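PDB 5L6G: xylooligosaccharide oxidase from Myceliophthora thermophila, which oxidises the C1 hydroxyl of xylooligosaccharides and related sugars to lactones with bicovalently bound FAD, reducing molecular oxygen to hydrogen peroxide. Local coordinates for residues V141-G146 with D315-F320; L456-A461 with A491-E496. One frame throughout, in Å; residues are numbered along the deposited sequence.

Contacts 1 and 2 lie on opposite sides of the chain's centre, with their own centres 39 Å apart and nearest atoms about 26 Å apart, so neither touches the other. Contact 1 joins helix 135-146, within the PCMH-type FAD-binding region, to helix 316-322, which follows an edge strand of the eight-stranded antiparallel sheet. Contact 2 belongs to the berberine-like C-terminal region and ties the start of helix 458-466 to the extended segment 491-496 near the C-terminus. Both flank the flavin without forming its pocket: the side chain of Trp316 is about 13 Å from FAD and about 10 Å from that of the substrate-binding Thr154, whereas the side chain of Ala491 comes within about 8 Å of FAD.

Contact 1: V141-G146 with D315-F320. With NAG (2-acetamido-2-deoxy-beta-D-glucopyranose), chain E.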
loop_
_atom_site.group_PDB
_atom_site.type_symbol
_atom_site.label_atom_id
_atom_site.label_comp_id
_atom_site.label_asym_id
_atom_site.label_seq_id
_atom_site.Cartn_x
_atom_site.Cartn_y
_atom_site.Cartn_z
ATOM N N VAL A 141 2.513 2.802 -19.462
ATOM C CA VAL A 141 1.475 2.927 -20.475
ATOM C C VAL A 141 0.862 4.322 -20.446
ATOM O O VAL A 141 0.723 4.950 -21.500
ATOM C CB VAL A 141 0.376 1.865 -20.330
ATOM C CG1 VAL A 141 -0.744 2.140 -21.335
ATOM C CG2 VAL A 141 0.946 0.472 -20.570
ATOM N N LEU A 142 0.509 4.812 -19.256
ATOM C CA LEU A 142 -0.198 6.075 -19.168
ATOM C C LEU A 142 0.673 7.197 -19.689
ATOM O O LEU A 142 0.194 8.077 -20.395
ATOM C CB LEU A 142 -0.643 6.389 -17.744
ATOM C CG LEU A 142 -1.639 5.428 -17.087
ATOM C CD1 LEU A 142 -2.029 5.935 -15.714
ATOM C CD2 LEU A 142 -2.867 5.164 -17.941
ATOM N N TYR A 143 1.951 7.152 -19.326
ATOM C CA TYR A 143 2.878 8.176 -19.746
ATOM C C TYR A 143 3.198 8.060 -21.248
ATOM O O TYR A 143 3.135 9.048 -21.966
ATOM C CB TYR A 143 4.155 8.168 -18.914
ATOM C CG TYR A 143 5.035 9.331 -19.305
ATOM C CD1 TYR A 143 4.732 10.624 -18.888
ATOM C CD2 TYR A 143 6.110 9.152 -20.153
ATOM C CE1 TYR A 143 5.500 11.712 -19.291
ATOM C CE2 TYR A 143 6.882 10.232 -20.569
ATOM C CZ TYR A 143 6.583 11.505 -20.116
ATOM O OH TYR A 143 7.367 12.561 -20.520
ATOM N N GLU A 144 3.548 6.865 -21.707
ATOM C CA GLU A 144 3.900 6.676 -23.104
ATOM C C GLU A 144 2.749 7.028 -24.041
ATOM O O GLU A 144 2.975 7.588 -25.112
ATOM C CB GLU A 144 4.427 5.252 -23.367
ATOM C CG GLU A 144 5.854 5.079 -22.853
ATOM C CD GLU A 144 6.521 3.749 -23.193
ATOM O OE1 GLU A 144 5.981 2.958 -23.982
ATOM O OE2 GLU A 144 7.618 3.493 -22.641
ATOM N N GLU A 145 1.518 6.740 -23.639
ATOM C CA GLU A 145 0.391 6.947 -24.539
ATOM C C GLU A 145 -0.136 8.370 -24.549
ATOM O O GLU A 145 -0.508 8.880 -25.602
ATOM C CB GLU A 145 -0.730 5.976 -24.221
ATOM C CG GLU A 145 -0.297 4.533 -24.441
ATOM C CD GLU A 145 -1.449 3.588 -24.653
ATOM O OE1 GLU A 145 -2.606 3.996 -24.445
ATOM O OE2 GLU A 145 -1.193 2.423 -25.019
ATOM N N GLY A 146 -0.214 8.994 -23.383
ATOM C CA GLY A 146 -0.787 10.330 -23.308
ATOM C C GLY A 146 -0.145 11.256 -22.307
ATOM O O GLY A 146 -0.726 12.280 -21.973
ATOM N N ASP A 315 12.674 13.718 -16.170
ATOM C CA ASP A 315 11.323 13.661 -16.749
ATOM C C ASP A 315 10.483 12.763 -15.843
ATOM O O ASP A 315 10.997 12.221 -14.859
ATOM C CB ASP A 315 11.312 13.220 -18.227
ATOM C CG ASP A 315 11.619 11.742 -18.444
ATOM O OD1 ASP A 315 11.589 10.926 -17.518
ATOM O OD2 ASP A 315 11.874 11.385 -19.602
ATOM N N TRP A 316 9.199 12.637 -16.161
ATOM C CA TRP A 316 8.264 11.926 -15.312
ATOM C C TRP A 316 8.674 10.469 -15.026
ATOM O O TRP A 316 8.688 10.043 -13.875
ATOM C CB TRP A 316 6.855 11.975 -15.906
ATOM C CG TRP A 316 5.879 11.165 -15.109
ATOM C CD1 TRP A 316 5.311 9.994 -15.477
ATOM C CD2 TRP A 316 5.397 11.453 -13.792
ATOM N NE1 TRP A 316 4.485 9.529 -14.480
ATOM C CE2 TRP A 316 4.521 10.408 -13.432
ATOM C CE3 TRP A 316 5.624 12.487 -12.879
ATOM C CZ2 TRP A 316 3.861 10.373 -12.199
ATOM C CZ3 TRP A 316 4.967 12.459 -11.657
ATOM C CH2 TRP A 316 4.103 11.398 -11.320
ATOM N N MET A 317 9.008 9.711 -16.062
ATOM C CA MET A 317 9.304 8.291 -15.870
ATOM C C MET A 317 10.654 8.107 -15.197
ATOM O O MET A 317 10.854 7.157 -14.439
ATOM C CB MET A 317 9.296 7.511 -17.188
ATOM C CG MET A 317 7.919 7.220 -17.758
ATOM S SD MET A 317 6.752 6.510 -16.600
ATOM C CE MET A 317 7.482 4.962 -16.055
ATOM N N GLU A 318 11.582 9.003 -15.481
ATOM C CA GLU A 318 12.879 8.925 -14.845
ATOM C C GLU A 318 12.715 9.193 -13.343
ATOM O O GLU A 318 13.408 8.594 -12.522
ATOM C CB GLU A 318 13.835 9.909 -15.505
ATOM C CG GLU A 318 15.289 9.755 -15.083
ATOM C CD GLU A 318 16.170 10.846 -15.676
ATOM O OE1 GLU A 318 16.044 11.111 -16.896
ATOM O OE2 GLU A 318 16.963 11.452 -14.924
ATOM N N GLY A 319 11.788 10.082 -12.984
ATOM C CA GLY A 319 11.471 10.313 -11.565
ATOM C C GLY A 319 10.972 9.025 -10.928
ATOM O O GLY A 319 11.344 8.668 -9.803
ATOM N N PHE A 320 10.110 8.319 -11.651
ATOM C CA PHE A 320 9.584 7.082 -11.123
ATOM C C PHE A 320 10.695 6.053 -10.977
ATOM O O PHE A 320 10.788 5.408 -9.941
ATOM C CB PHE A 320 8.427 6.527 -11.971
ATOM C CG PHE A 320 7.847 5.260 -11.412
ATOM C CD1 PHE A 320 7.067 5.291 -10.263
ATOM C CD2 PHE A 320 8.117 4.032 -11.993
ATOM C CE1 PHE A 320 6.547 4.121 -9.718
ATOM C CE2 PHE A 320 7.587 2.856 -11.449
ATOM C CZ PHE A 320 6.812 2.909 -10.307
HETATM C C1 NAG E . 12.398 17.816 -18.363
HETATM C C2 NAG E . 13.812 17.248 -18.523
HETATM C C3 NAG E . 14.126 16.849 -19.972
HETATM C C4 NAG E . 13.024 15.948 -20.526
HETATM C C5 NAG E . 11.691 16.671 -20.365
HETATM C C6 NAG E . 10.516 15.829 -20.859
HETATM C C7 NAG E . 15.721 17.883 -17.110
HETATM C C8 NAG E . 16.671 18.978 -16.713
HETATM N N2 NAG E . 14.799 18.198 -18.026
HETATM O O3 NAG E . 15.370 16.181 -20.036
HETATM O O4 NAG E . 13.247 15.618 -21.883
HETATM O O5 NAG E . 11.491 16.928 -18.994
HETATM O O6 NAG E . 9.307 16.380 -20.373
HETATM O O7 NAG E . 15.823 16.770 -16.590
HETATM O O HOH W 1 7.802 14.177 -18.195
#
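An interhelical contact between the FAD-binding region and the part of the chain built on the eight-stranded antiparallel sheet is made here by Tyr143 of helix 135-146, whose ring settles against Trp316 and Met317 in the first turn of helix 316-322. With CG anti to the backbone N (chi1 -175°), the tyrosine ring reaches out from its helix to the other. Both partners come to the same side of the ring plane. CD1 of Tyr143 lies 3.5 Å from CD1 of Trp316, the two planes inclined obliquely by 33°, and Tyr143 CD2 is 3.6 Å from Met317 CG. The methionine chain, bent at chi2 and chi3, brings SD to 5.1 Å from the centroid of the Tyr143 ring, an oblique Met-aromatic contact. One water joins the two helices, 2.9 Å from Tyr143 OH and accepting from the backbone N of Trp316, also at 2.9 Å. Replacing Tyr143 by an alanine removes ring and hydroxyl, which would probably open a gap beside Trp316 and Met317 and cost the water one of its partners. Asp315 CB touches C6 of the N-acetylglucosamine, a sugar hydrogen-bonded to Pro232 O, while Asp315 OD1 N-caps the second helix by accepting from Glu318 N.

Contact 2: L456-A461 with A491-E496; sequences LDRAEA and AVEPAE
Arg458, in the first turn of helix 458-466, reaches across to the extended C-terminal segment and grips the backbone carbonyl of Ala491 side-on. NE of Arg458 donates to Ala491 O at 2.8 Å with an N-H...O angle of 159°, and NH2 of Arg458 donates to the same Ala491 oxygen at 3.1 Å. That oxygen lies in the guanidinium plane. The two donors differ as seen from the carbonyl: NE is tilted only 20° from its plane, whereas NH2 stands well above it. A weak third bond runs from Arg458 NH2 to Val492 O. A chi1 of -171° turns the arginine chain away from its own backbone N, and a straight run to NE carries the guanidinium across. Asp457 is the N-cap of that helix, its OD1 accepting from Glu460 N, so the arginine springs from the residue directly after the cap. Both segments belong to the berberine-like C-terminal region of this flavin oxidase family. The CG methylene of Glu493 packs over the centre of one guanidinium face, 3.4 Å from Arg458 CZ. Its carboxylate does not pair with the arginine, as NE of Arg458 and OE2 of Glu493 are 4.7 Å apart; the salt bridge of Arg458 NH2 is instead to Glu484. Gln462 OE1 accepts a hydrogen bond from Glu493 N, and Gln462 NE2 donates one to Arg458 O.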
loop_
_atom_site.group_PDB
_atom_site.type_symbol
_atom_site.label_atom_id
_atom_site.label_comp_id
_atom_site.label_asym_id
_atom_site.label_seq_id
_atom_site.Cartn_x
_atom_site.Cartn_y
_atom_site.Cartn_z
ATOM N N LEU A 456 -0.656 -8.712 14.396
ATOM C CA LEU A 456 -1.908 -8.234 14.997
ATOM C C LEU A 456 -2.937 -9.345 14.919
ATOM O O LEU A 456 -3.118 -9.939 13.854
ATOM C CB LEU A 456 -2.453 -7.030 14.237
ATOM C CG LEU A 456 -1.470 -5.899 13.951
ATOM C CD1 LEU A 456 -2.049 -4.965 12.909
ATOM C CD2 LEU A 456 -1.083 -5.147 15.233
ATOM N N ASP A 457 -3.637 -9.599 16.020
ATOM C CA ASP A 457 -4.776 -10.516 15.953
ATOM C C ASP A 457 -5.916 -9.875 15.165
ATOM O O ASP A 457 -5.900 -8.669 14.873
ATOM C CB ASP A 457 -5.209 -11.082 17.327
ATOM C CG ASP A 457 -5.866 -10.064 18.257
ATOM O OD1 ASP A 457 -6.590 -9.134 17.823
ATOM O OD2 ASP A 457 -5.694 -10.262 19.487
ATOM N N ARG A 458 -6.868 -10.698 14.761
ATOM C CA ARG A 458 -7.910 -10.241 13.867
ATOM C C ARG A 458 -8.664 -9.033 14.412
ATOM O O ARG A 458 -8.876 -8.059 13.685
ATOM C CB ARG A 458 -8.884 -11.367 13.564
ATOM C CG ARG A 458 -9.850 -11.006 12.462
ATOM C CD ARG A 458 -10.650 -12.202 12.011
ATOM N NE ARG A 458 -11.535 -11.796 10.937
ATOM C CZ ARG A 458 -12.596 -12.474 10.544
ATOM N NH1 ARG A 458 -12.927 -13.621 11.137
ATOM N NH2 ARG A 458 -13.330 -11.991 9.547
ATOM N N ALA A 459 -9.052 -9.084 15.684
ATOM C CA ALA A 459 -9.773 -7.969 16.295
ATOM C C ALA A 459 -8.956 -6.679 16.289
ATOM O O ALA A 459 -9.474 -5.614 15.915
ATOM C CB ALA A 459 -10.198 -8.299 17.719
ATOM N N GLU A 460 -7.693 -6.764 16.705
ATOM C CA GLU A 460 -6.878 -5.575 16.752
ATOM C C GLU A 460 -6.681 -5.045 15.346
ATOM O O GLU A 460 -6.782 -3.844 15.141
ATOM C CB GLU A 460 -5.526 -5.773 17.447
ATOM C CG GLU A 460 -4.817 -4.423 17.645
ATOM C CD GLU A 460 -3.434 -4.504 18.264
ATOM O OE1 GLU A 460 -2.916 -5.617 18.492
ATOM O OE2 GLU A 460 -2.853 -3.422 18.493
ATOM N N ALA A 461 -6.426 -5.933 14.387
ATOM C CA ALA A 461 -6.089 -5.511 13.031
ATOM C C ALA A 461 -7.206 -4.661 12.410
ATOM O O ALA A 461 -6.960 -3.556 11.886
ATOM C CB ALA A 461 -5.779 -6.722 12.159
ATOM N N ALA A 491 -9.229 -10.178 7.847
ATOM C CA ALA A 491 -10.414 -9.692 7.157
ATOM C C ALA A 491 -11.403 -9.067 8.134
ATOM O O ALA A 491 -11.534 -9.479 9.303
ATOM C CB ALA A 491 -11.105 -10.785 6.368
ATOM N N VAL A 492 -12.122 -8.079 7.612
ATOM C CA VAL A 492 -13.248 -7.494 8.310
ATOM C C VAL A 492 -14.268 -8.586 8.631
ATOM O O VAL A 492 -14.623 -9.369 7.759
ATOM C CB VAL A 492 -13.915 -6.415 7.458
ATOM C CG1 VAL A 492 -15.210 -5.957 8.092
ATOM C CG2 VAL A 492 -12.944 -5.230 7.289
ATOM N N GLU A 493 -14.746 -8.600 9.862
ATOM C CA GLU A 493 -15.798 -9.528 10.283
ATOM C C GLU A 493 -17.187 -9.001 9.931
ATOM O O GLU A 493 -17.497 -7.847 10.219
ATOM C CB GLU A 493 -15.781 -9.691 11.793
ATOM C CG GLU A 493 -14.594 -10.428 12.342
ATOM C CD GLU A 493 -14.647 -10.495 13.849
ATOM O OE1 GLU A 493 -15.517 -11.235 14.373
ATOM O OE2 GLU A 493 -13.834 -9.806 14.498
ATOM N N PRO A 494 -18.061 -9.861 9.396
ATOM C CA PRO A 494 -19.420 -9.368 9.176
ATOM C C PRO A 494 -20.018 -8.873 10.489
ATOM O O PRO A 494 -19.727 -9.429 11.553
ATOM C CB PRO A 494 -20.186 -10.604 8.673
ATOM C CG PRO A 494 -19.153 -11.581 8.234
ATOM C CD PRO A 494 -17.888 -11.266 8.979
ATOM N N ALA A 495 -20.816 -7.818 10.414
ATOM C CA ALA A 495 -21.583 -7.379 11.562
ATOM C C ALA A 495 -22.547 -8.509 11.910
ATOM O O ALA A 495 -23.009 -9.239 11.024
ATOM C CB ALA A 495 -22.347 -6.096 11.250
ATOM N N GLU A 496 -22.810 -8.672 13.198
ATOM C CA GLU A 496 -23.813 -9.629 13.652
ATOM C C GLU A 496 -25.186 -9.020 13.428
ATOM O O GLU A 496 -25.377 -7.828 13.648
ATOM C CB GLU A 496 -23.639 -9.935 15.137
ATOM C CG GLU A 496 -22.306 -10.568 15.508
ATOM C CD GLU A 496 -22.258 -10.988 16.969
ATOM O OE1 GLU A 496 -23.290 -10.857 17.671
ATOM O OE2 GLU A 496 -21.190 -11.455 17.423
#